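Local coordinates for ribosome-inactivating protein (Lychnis chalcedonica, PDB 2G5X) that belongs to the plant ribosome-inactivating protein family and pairs a mixed beta-sheet with a largely helical region, at residues A[172-177]-A[197-202]. Residues are numbered along the deposited sequence; the frame is centred on the assembly and turned at random.
Sequences ARFKYI and TLLENN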
ATOM      1  N   ALA A 172      -2.962  -2.168  -6.520  1.00  6.55           N
ATOM      2  CA  ALA A 172      -2.502  -3.529  -6.792  1.00  5.43           C
ATOM      3  C   ALA A 172      -3.705  -4.472  -6.866  1.00  5.19           C
ATOM      4  O   ALA A 172      -3.779  -5.350  -7.732  1.00  4.54           O
ATOM      5  CB  ALA A 172      -1.543  -3.988  -5.695  1.00  6.12           C
ATOM      6  N   ARG A 173      -4.650  -4.282  -5.954  1.00  5.86           N
ATOM      7  CA  ARG A 173      -5.852  -5.110  -5.901  1.00  5.94           C
ATOM      8  C   ARG A 173      -6.791  -4.917  -7.089  1.00  6.51           C
ATOM      9  O   ARG A 173      -7.300  -5.892  -7.651  1.00  6.72           O
ATOM     10  CB  ARG A 173      -6.637  -4.808  -4.624  1.00  6.26           C
ATOM     11  CG  ARG A 173      -5.954  -5.219  -3.330  1.00  7.22           C
ATOM     12  CD  ARG A 173      -6.634  -4.539  -2.151  1.00  8.86           C
ATOM     13  NE  ARG A 173      -6.127  -4.992  -0.859  1.00  9.79           N
ATOM     14  CZ  ARG A 173      -5.989  -4.202   0.201  1.00 10.80           C
ATOM     15  NH1 ARG A 173      -6.309  -2.916   0.115  1.00 12.39           N
ATOM     16  NH2 ARG A 173      -5.552  -4.695   1.351  1.00  9.65           N
ATOM     17  N   PHE A 174      -7.015  -3.658  -7.461  1.00  5.39           N
ATOM     18  CA  PHE A 174      -7.944  -3.304  -8.541  1.00  6.46           C
ATOM     19  C   PHE A 174      -7.335  -2.679  -9.791  1.00  6.92           C
ATOM     20  O   PHE A 174      -6.806  -1.568  -9.733  1.00  6.79           O
ATOM     21  CB  PHE A 174      -8.994  -2.328  -7.999  1.00  5.94           C
ATOM     22  CG  PHE A 174      -9.850  -2.893  -6.902  1.00  6.37           C
ATOM     23  CD1 PHE A 174     -11.039  -3.550  -7.203  1.00  6.53           C
ATOM     24  CD2 PHE A 174      -9.468  -2.769  -5.569  1.00  6.95           C
ATOM     25  CE1 PHE A 174     -11.839  -4.076  -6.191  1.00  6.14           C
ATOM     26  CE2 PHE A 174     -10.259  -3.292  -4.547  1.00  7.46           C
ATOM     27  CZ  PHE A 174     -11.450  -3.947  -4.860  1.00  5.87           C
ATOM     28  N   LYS A 175      -7.437  -3.373 -10.924  1.00  5.71           N
ATOM     29  CA  LYS A 175      -6.917  -2.843 -12.184  1.00  7.10           C
ATOM     30  C   LYS A 175      -7.605  -1.511 -12.507  1.00  7.57           C
ATOM     31  O   LYS A 175      -6.995  -0.608 -13.084  1.00  7.45           O
ATOM     32  CB  LYS A 175      -7.162  -3.829 -13.335  1.00  8.05           C
ATOM     33  CG  LYS A 175      -6.362  -5.129 -13.250  1.00 12.48           C
ATOM     34  CD  LYS A 175      -4.875  -4.882 -13.441  1.00 13.93           C
ATOM     35  CE  LYS A 175      -4.583  -4.326 -14.833  1.00 15.03           C
ATOM     36  NZ  LYS A 175      -3.131  -4.018 -15.021  1.00 15.99           N
ATOM     37  N   TYR A 176      -8.876  -1.397 -12.135  1.00  8.11           N
ATOM     38  CA  TYR A 176      -9.645  -0.178 -12.377  1.00  8.03           C
ATOM     39  C   TYR A 176      -9.014   1.017 -11.659  1.00  7.93           C
ATOM     40  O   TYR A 176      -8.964   2.120 -12.198  1.00  8.17           O
ATOM     41  CB  TYR A 176     -11.086  -0.358 -11.884  1.00  9.00           C
ATOM     42  CG  TYR A 176     -12.017   0.790 -12.231  1.00  8.07           C
ATOM     43  CD1 TYR A 176     -12.702   0.817 -13.445  1.00  8.90           C
ATOM     44  CD2 TYR A 176     -12.205   1.853 -11.347  1.00  9.48           C
ATOM     45  CE1 TYR A 176     -13.557   1.874 -13.773  1.00  9.99           C
ATOM     46  CE2 TYR A 176     -13.053   2.916 -11.665  1.00  9.83           C
ATOM     47  CZ  TYR A 176     -13.726   2.919 -12.878  1.00 10.42           C
ATOM     48  OH  TYR A 176     -14.570   3.962 -13.195  1.00 12.71           O
ATOM     49  N   ILE A 177      -8.535   0.792 -10.439  1.00  6.97           N
ATOM     50  CA  ILE A 177      -7.923   1.857  -9.655  1.00  7.09           C
ATOM     51  C   ILE A 177      -6.534   2.193 -10.191  1.00  7.62           C
ATOM     52  O   ILE A 177      -6.138   3.354 -10.217  1.00  7.16           O
ATOM     53  CB  ILE A 177      -7.876   1.473  -8.162  1.00  7.68           C
ATOM     54  CG1 ILE A 177      -9.315   1.312  -7.652  1.00  8.46           C
ATOM     55  CG2 ILE A 177      -7.132   2.534  -7.361  1.00  9.05           C
ATOM     56  CD1 ILE A 177      -9.439   0.916  -6.198  1.00  8.93           C
ATOM     57  N   THR A 197     -14.439   4.068  -3.262  1.00  9.39           N
ATOM     58  CA  THR A 197     -14.257   3.669  -1.872  1.00 10.35           C
ATOM     59  C   THR A 197     -15.094   2.416  -1.580  1.00 10.03           C
ATOM     60  O   THR A 197     -14.637   1.502  -0.893  1.00 10.52           O
ATOM     61  CB  THR A 197     -14.651   4.816  -0.908  1.00 11.64           C
ATOM     62  OG1 THR A 197     -13.787   5.942  -1.128  1.00 12.36           O
ATOM     63  CG2 THR A 197     -14.521   4.369   0.542  1.00 11.98           C
ATOM     64  N   LEU A 198     -16.312   2.368  -2.115  1.00  9.66           N
ATOM     65  CA  LEU A 198     -17.187   1.212  -1.911  1.00  9.28           C
ATOM     66  C   LEU A 198     -16.649   0.009  -2.688  1.00  8.17           C
ATOM     67  O   LEU A 198     -16.741  -1.135  -2.234  1.00  7.74           O
ATOM     68  CB  LEU A 198     -18.612   1.535  -2.368  1.00 12.32           C
ATOM     69  CG  LEU A 198     -19.670   0.456  -2.114  1.00 13.91           C
ATOM     70  CD1 LEU A 198     -19.748   0.144  -0.623  1.00 16.35           C
ATOM     71  CD2 LEU A 198     -21.020   0.942  -2.626  1.00 17.09           C
ATOM     72  N   LEU A 199     -16.094   0.273  -3.868  1.00  7.42           N
ATOM     73  CA  LEU A 199     -15.517  -0.788  -4.685  1.00  7.44           C
ATOM     74  C   LEU A 199     -14.393  -1.457  -3.893  1.00  7.08           C
ATOM     75  O   LEU A 199     -14.321  -2.686  -3.807  1.00  7.37           O
ATOM     76  CB  LEU A 199     -14.958  -0.204  -5.986  1.00  7.38           C
ATOM     77  CG  LEU A 199     -14.136  -1.139  -6.875  1.00  7.38           C
ATOM     78  CD1 LEU A 199     -14.981  -2.334  -7.326  1.00  7.38           C
ATOM     79  CD2 LEU A 199     -13.635  -0.359  -8.078  1.00  8.64           C
ATOM     80  N   GLU A 200     -13.518  -0.634  -3.321  1.00  7.87           N
ATOM     81  CA  GLU A 200     -12.399  -1.124  -2.522  1.00  7.14           C
ATOM     82  C   GLU A 200     -12.885  -1.985  -1.360  1.00  6.78           C
ATOM     83  O   GLU A 200     -12.297  -3.020  -1.055  1.00  6.53           O
ATOM     84  CB  GLU A 200     -11.579   0.051  -1.977  1.00  7.78           C
ATOM     85  CG  GLU A 200     -10.754   0.779  -3.033  1.00  7.15           C
ATOM     86  CD  GLU A 200     -10.099   2.050  -2.509  1.00  7.77           C
ATOM     87  OE1 GLU A 200      -9.282   2.641  -3.244  1.00  7.87           O
ATOM     88  OE2 GLU A 200     -10.403   2.460  -1.371  1.00  8.32           O
ATOM     89  N   ASN A 201     -13.959  -1.554  -0.707  1.00  6.69           N
ATOM     90  CA  ASN A 201     -14.496  -2.309   0.420  1.00  7.68           C
ATOM     91  C   ASN A 201     -14.965  -3.708   0.026  1.00  7.42           C
ATOM     92  O   ASN A 201     -14.984  -4.614   0.861  1.00  8.28           O
ATOM     93  CB  ASN A 201     -15.666  -1.559   1.064  1.00  8.60           C
ATOM     94  CG  ASN A 201     -15.232  -0.279   1.751  1.00 11.53           C
ATOM     95  OD1 ASN A 201     -14.049  -0.070   2.013  1.00 13.03           O
ATOM     96  ND2 ASN A 201     -16.197   0.576   2.067  1.00 11.51           N
ATOM     97  N   ASN A 202     -15.331  -3.880  -1.244  1.00  7.64           N
ATOM     98  CA  ASN A 202     -15.824  -5.163  -1.742  1.00  8.78           C
ATOM     99  C   ASN A 202     -14.769  -6.083  -2.366  1.00  7.98           C
ATOM    100  O   ASN A 202     -15.109  -6.977  -3.143  1.00  6.71           O
ATOM    101  CB  ASN A 202     -16.944  -4.931  -2.767  1.00  9.71           C
ATOM    102  CG  ASN A 202     -18.277  -4.593  -2.117  1.00 13.72           C
ATOM    103  OD1 ASN A 202     -18.568  -3.433  -1.813  1.00 13.22           O
ATOM    104  ND2 ASN A 202     -19.091  -5.617  -1.894  1.00 12.96           N
TER
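Phe174 and Glu200 have the closest CA atoms across the contact, 7.8 Å apart, where the break between helices 154-173 and 175-184 faces the C-terminal end of helix 193-201. This is helix packing in the largely helical part of the ribosome-inactivating protein fold, centred on Phe174, the N-cap residue of the second helix. Its CG lies beside its own backbone N (chi1 -62°), which sends the ring across to the last turn of helix 193-201. There CZ comes to 3.3 Å from the carbonyl O of Leu199, which also accepts the backbone N-H of Asn202, while CE2 lies 3.7 Å from Glu200 CA. The side chains of Leu199 and Phe174 point in opposing directions and overlap alongside, Leu199 CD1 lying 3.8 Å from Phe174 CE1. The other branch of the leucine, CD2, meets Tyr176 CD2 more loosely at 4.2 Å. Trp203 and Ile206 from the following helix 203-210 add to the apolar surroundings of Phe174. The Glu200 side chain leaves the same turn in an extended form, and its OE2 is in a salt bridge with Arg130. Ile177 crosses this chain at about a right angle, its CD1 3.4 Å from both Glu200 CG and OE1.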